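PDB 5OJ5: Ycf48-like protein from Thermosynechococcus elongatus, which binds the C-terminal extension of D1 and probably assists early photosystem II assembly and the replacement of photodamaged D1. Local coordinates for residues 157-160 and 161-165; 167-170 and 171-175. All coordinates share one frame; numbering follows the deposited sequence.

Contact 1: 157-160 and 161-165; sequences MITN and VGAIY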
loop_
_atom_site.group_PDB
_atom_site.type_symbol
_atom_site.label_atom_id
_atom_site.label_comp_id
_atom_site.label_asym_id
_atom_site.label_seq_id
_atom_site.Cartn_x
_atom_site.Cartn_y
_atom_site.Cartn_z
ATOM N N MET A 157 5.487 8.078 11.513
ATOM C CA MET A 157 4.494 8.726 10.675
ATOM C C MET A 157 5.182 9.538 9.585
ATOM O O MET A 157 6.192 10.205 9.835
ATOM C CB MET A 157 3.640 9.671 11.577
ATOM C CG MET A 157 2.616 10.472 10.766
ATOM S SD MET A 157 1.429 11.400 11.693
ATOM C CE MET A 157 2.489 12.414 12.743
ATOM N N ILE A 158 4.621 9.492 8.389
ATOM C CA ILE A 158 5.103 10.312 7.282
ATOM C C ILE A 158 3.933 11.134 6.784
ATOM O O ILE A 158 2.825 10.602 6.584
ATOM C CB ILE A 158 5.708 9.463 6.142
ATOM C CG1 ILE A 158 6.827 8.614 6.742
ATOM C CG2 ILE A 158 6.264 10.384 5.044
ATOM C CD1 ILE A 158 7.738 7.956 5.718
ATOM N N THR A 159 4.178 12.431 6.535
ATOM C CA THR A 159 3.132 13.276 5.967
ATOM C C THR A 159 3.106 13.195 4.463
ATOM O O THR A 159 3.998 12.645 3.829
ATOM C CB THR A 159 3.254 14.735 6.416
ATOM O OG1 THR A 159 4.326 15.346 5.704
ATOM C CG2 THR A 159 3.451 14.864 7.937
ATOM N N ASN A 160 2.069 13.811 3.875
ATOM C CA ASN A 160 1.908 13.785 2.429
ATOM C C ASN A 160 3.033 14.483 1.677
ATOM O O ASN A 160 3.189 14.216 0.475
ATOM C CB ASN A 160 0.545 14.324 2.013
ATOM C CG ASN A 160 0.369 15.724 2.306
ATOM O OD1 ASN A 160 0.936 16.272 3.211
ATOM N ND2 ASN A 160 -0.482 16.361 1.519
ATOM N N VAL A 161 3.820 15.327 2.350
ATOM C CA VAL A 161 4.948 15.999 1.758
ATOM C C VAL A 161 6.263 15.479 2.318
ATOM O O VAL A 161 7.319 16.108 2.158
ATOM C CB VAL A 161 4.847 17.524 1.851
ATOM C CG1 VAL A 161 3.647 18.001 1.010
ATOM C CG2 VAL A 161 4.762 17.999 3.285
ATOM N N GLY A 162 6.249 14.280 2.930
ATOM C CA GLY A 162 7.476 13.609 3.267
ATOM C C GLY A 162 8.119 14.025 4.565
ATOM O O GLY A 162 9.259 13.622 4.821
ATOM N N ALA A 163 7.435 14.783 5.442
ATOM C CA ALA A 163 8.002 14.998 6.776
ATOM C C ALA A 163 7.826 13.715 7.580
ATOM O O ALA A 163 6.805 13.034 7.457
ATOM C CB ALA A 163 7.302 16.187 7.455
ATOM N N ILE A 164 8.864 13.337 8.323
ATOM C CA ILE A 164 8.921 12.047 9.000
ATOM C C ILE A 164 9.087 12.289 10.495
ATOM O O ILE A 164 9.980 13.037 10.909
ATOM C CB ILE A 164 10.088 11.184 8.486
ATOM C CG1 ILE A 164 10.014 11.022 6.972
ATOM C CG2 ILE A 164 10.113 9.841 9.228
ATOM C CD1 ILE A 164 11.140 10.168 6.383
ATOM N N TYR A 165 8.239 11.651 11.295
ATOM C CA TYR A 165 8.221 11.780 12.747
ATOM C C TYR A 165 8.172 10.402 13.394
ATOM O O TYR A 165 7.629 9.454 12.828
ATOM C CB TYR A 165 6.985 12.551 13.202
ATOM C CG TYR A 165 6.986 13.947 12.679
ATOM C CD1 TYR A 165 7.491 14.990 13.436
ATOM C CD2 TYR A 165 6.498 14.217 11.390
ATOM C CE1 TYR A 165 7.552 16.272 12.914
ATOM C CE2 TYR A 165 6.532 15.474 10.871
ATOM C CZ TYR A 165 7.079 16.490 11.638
ATOM O OH TYR A 165 7.097 17.740 11.101
#

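Contact 2: 167-170 and 171-175; sequences TKDS and GKNWQ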
loop_
_atom_site.group_PDB
_atom_site.type_symbol
_atom_site.label_atom_id
_atom_site.label_comp_id
_atom_site.label_asym_id
_atom_site.label_seq_id
_atom_site.Cartn_x
_atom_site.Cartn_y
_atom_site.Cartn_z
ATOM N N THR A 167 7.296 8.543 17.359
ATOM C CA THR A 167 6.936 8.574 18.770
ATOM C C THR A 167 7.450 7.307 19.426
ATOM O O THR A 167 7.485 6.230 18.811
ATOM C CB THR A 167 5.399 8.701 18.990
ATOM O OG1 THR A 167 5.119 8.915 20.375
ATOM C CG2 THR A 167 4.641 7.464 18.534
ATOM N N LYS A 168 7.784 7.449 20.710
ATOM C CA LYS A 168 8.125 6.316 21.565
ATOM C C LYS A 168 7.203 6.256 22.764
ATOM O O LYS A 168 7.401 5.396 23.630
ATOM C CB LYS A 168 9.574 6.417 22.006
ATOM C CG LYS A 168 10.548 6.366 20.868
ATOM C CD LYS A 168 11.986 6.597 21.384
ATOM C CE LYS A 168 13.011 6.581 20.291
ATOM N NZ LYS A 168 14.367 6.890 20.850
ATOM N N ASP A 169 6.243 7.176 22.882
ATOM C CA ASP A 169 5.413 7.262 24.082
ATOM C C ASP A 169 3.940 7.318 23.702
ATOM O O ASP A 169 3.150 8.105 24.244
ATOM C CB ASP A 169 5.822 8.406 25.005
ATOM C CG ASP A 169 5.713 9.800 24.379
ATOM O OD1 ASP A 169 5.393 9.947 23.191
ATOM O OD2 ASP A 169 5.972 10.768 25.136
ATOM N N SER A 170 3.557 6.472 22.756
ATOM C CA SER A 170 2.149 6.271 22.419
ATOM C C SER A 170 1.511 7.533 21.860
ATOM O O SER A 170 0.317 7.744 21.988
ATOM C CB SER A 170 1.342 5.665 23.567
ATOM O OG SER A 170 1.867 4.429 23.935
ATOM N N GLY A 171 2.304 8.361 21.185
ATOM C CA GLY A 171 1.807 9.514 20.475
ATOM C C GLY A 171 1.721 10.780 21.298
ATOM O O GLY A 171 1.268 11.797 20.764
ATOM N N LYS A 172 2.201 10.780 22.554
ATOM C CA LYS A 172 2.201 12.005 23.349
ATOM C C LYS A 172 3.213 13.003 22.807
ATOM O O LYS A 172 2.946 14.208 22.774
ATOM C CB LYS A 172 2.499 11.679 24.817
ATOM C CG LYS A 172 2.546 12.889 25.715
ATOM C CD LYS A 172 2.735 12.472 27.174
ATOM C CE LYS A 172 2.517 13.656 28.117
ATOM N NZ LYS A 172 3.493 13.673 29.250
ATOM N N ASN A 173 4.384 12.522 22.392
ATOM C CA ASN A 173 5.424 13.363 21.834
ATOM C C ASN A 173 5.967 12.746 20.560
ATOM O O ASN A 173 6.091 11.519 20.449
ATOM C CB ASN A 173 6.576 13.499 22.809
ATOM C CG ASN A 173 6.203 14.301 24.016
ATOM O OD1 ASN A 173 6.189 15.517 23.962
ATOM N ND2 ASN A 173 5.883 13.632 25.101
ATOM N N TRP A 174 6.348 13.607 19.633
ATOM C CA TRP A 174 6.851 13.202 18.339
ATOM C C TRP A 174 8.186 13.889 18.117
ATOM O O TRP A 174 8.323 15.096 18.345
ATOM C CB TRP A 174 5.857 13.581 17.239
ATOM C CG TRP A 174 4.593 12.819 17.364
ATOM C CD1 TRP A 174 3.527 13.103 18.184
ATOM C CD2 TRP A 174 4.277 11.561 16.736
ATOM N NE1 TRP A 174 2.557 12.147 18.063
ATOM C CE2 TRP A 174 2.998 11.170 17.203
ATOM C CE3 TRP A 174 4.957 10.722 15.829
ATOM C CZ2 TRP A 174 2.380 9.997 16.785
ATOM C CZ3 TRP A 174 4.337 9.544 15.407
ATOM C CH2 TRP A 174 3.036 9.199 15.883
ATOM N N GLN A 175 9.160 13.133 17.670
ATOM C CA GLN A 175 10.458 13.670 17.283
ATOM C C GLN A 175 10.488 13.775 15.769
ATOM O O GLN A 175 10.154 12.821 15.070
ATOM C CB GLN A 175 11.559 12.720 17.754
ATOM C CG GLN A 175 12.955 12.917 17.070
ATOM C CD GLN A 175 13.938 11.814 17.464
ATOM O OE1 GLN A 175 13.560 10.885 18.170
ATOM N NE2 GLN A 175 15.163 11.866 16.933
HETATM O O HOH W 1 8.117 9.976 21.994
#

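Contact 1: 157-160 and 161-165
The hairpin joining strands 154-159 and 164-167 in one blade of this seven-bladed beta-propeller turns tightly over Thr159-Gly162, with Thr159 packed against Ala163 at its closing end. Farther along, Met157 and Tyr165 form an antiparallel hydrogen-bonded pair, Met157 N to Tyr165 O at 2.9 Å and Tyr165 N to Met157 O also at 2.9 Å. Ile158 and Ile164 follow as the non-hydrogen-bonded pair; their side chains run alongside each other on the same face of the sheet, CG1 of Ile158 lying 4.0 Å from CG1 of Ile164, while Met157 and Tyr165 occupy the other face. The strands then close with Thr159 N giving a 2.8 Å bond to Ala163 O. The turn is type I, and its Gly162 N reaches Thr159 O at 2.9 Å from well above the carbonyl plane (62° out of it). These two bonds, meeting different partners, fit a 3:5 hairpin with a G1 bulge. Gly162 takes the positive phi (84°) of that bulge. Ile158 CG2 packs against Gly162 CA. Trp216 NE1 of the following blade hydrogen-bonds Gly162 O. A chi1 of 76° sets Thr159 OG1 between its own N and carbonyl carbon, facing Val161 N and Ala163 N; it is also hydrogen-bonded to Pro141 O. Thr159 OG1 accepts from Ala163 N at 3.2 Å and, weakly, from Val161 N at 3.4 Å, and lies 3.6 Å from Ala163 CB.

Contact 2: 167-170 and 171-175
Thr167 sits over the face of the Trp174 indole: its CB is 3.6 Å from the centroid of the six-membered ring, almost on the ring normal, a CH-pi contact, with CG2 alongside over the same face. Turning OG1 trans to the threonine's own N (chi1 -172°) carries the hydroxyl off the ring and into the loop. Thr167 OG1 donates to Asn173 O at 2.8 Å and accepts from Gly171 N at 3.0 Å; Asp169 N also reaches Thr167 OG1, at 3.3 Å, making an ST turn. The Asp169 carboxylate grips Asn173 twice, OD1 taking Asn173 N at 2.9 Å and OD2 taking Asn173 ND2 at 2.9 Å, the latter bond nearly straight (179°) and on the syn lone pair. Carboxylate and amide are turned 32° apart. Behind this shell a type I' turn runs from Asp169 to Lys172, its own closing bond weak, and a water links Lys168 N to Asn173 O. Trp174 NE1 adds a weak bond to Gly171 O, and the Trp174 side chain also meets Met121 of strand 120-124. Threonine, aspartate, glycine, asparagine and tryptophan, spaced along one loop between blade strands, form the Asp-box (BNR) motif found in sialidase-like propellers.

From the N terminus, strand 154-159 runs into the turn that contact 1 closes, and the chain comes back as strand 164-167. That strand leads directly into contact 2, which closes the next loop and releases the chain into strand 175-178. The two contacts therefore follow in series, neither nested nor crossed, at opposite ends of the shared strand, their centres about 15 Å apart. Together they connect the last three strands of a four-stranded blade into a meander. They also meet through side chains: the Trp174 ring of contact 2 packs on contact 1, CE3 against Tyr165 CB at 3.8 Å and CZ3 against Met157 CB at 3.9 Å.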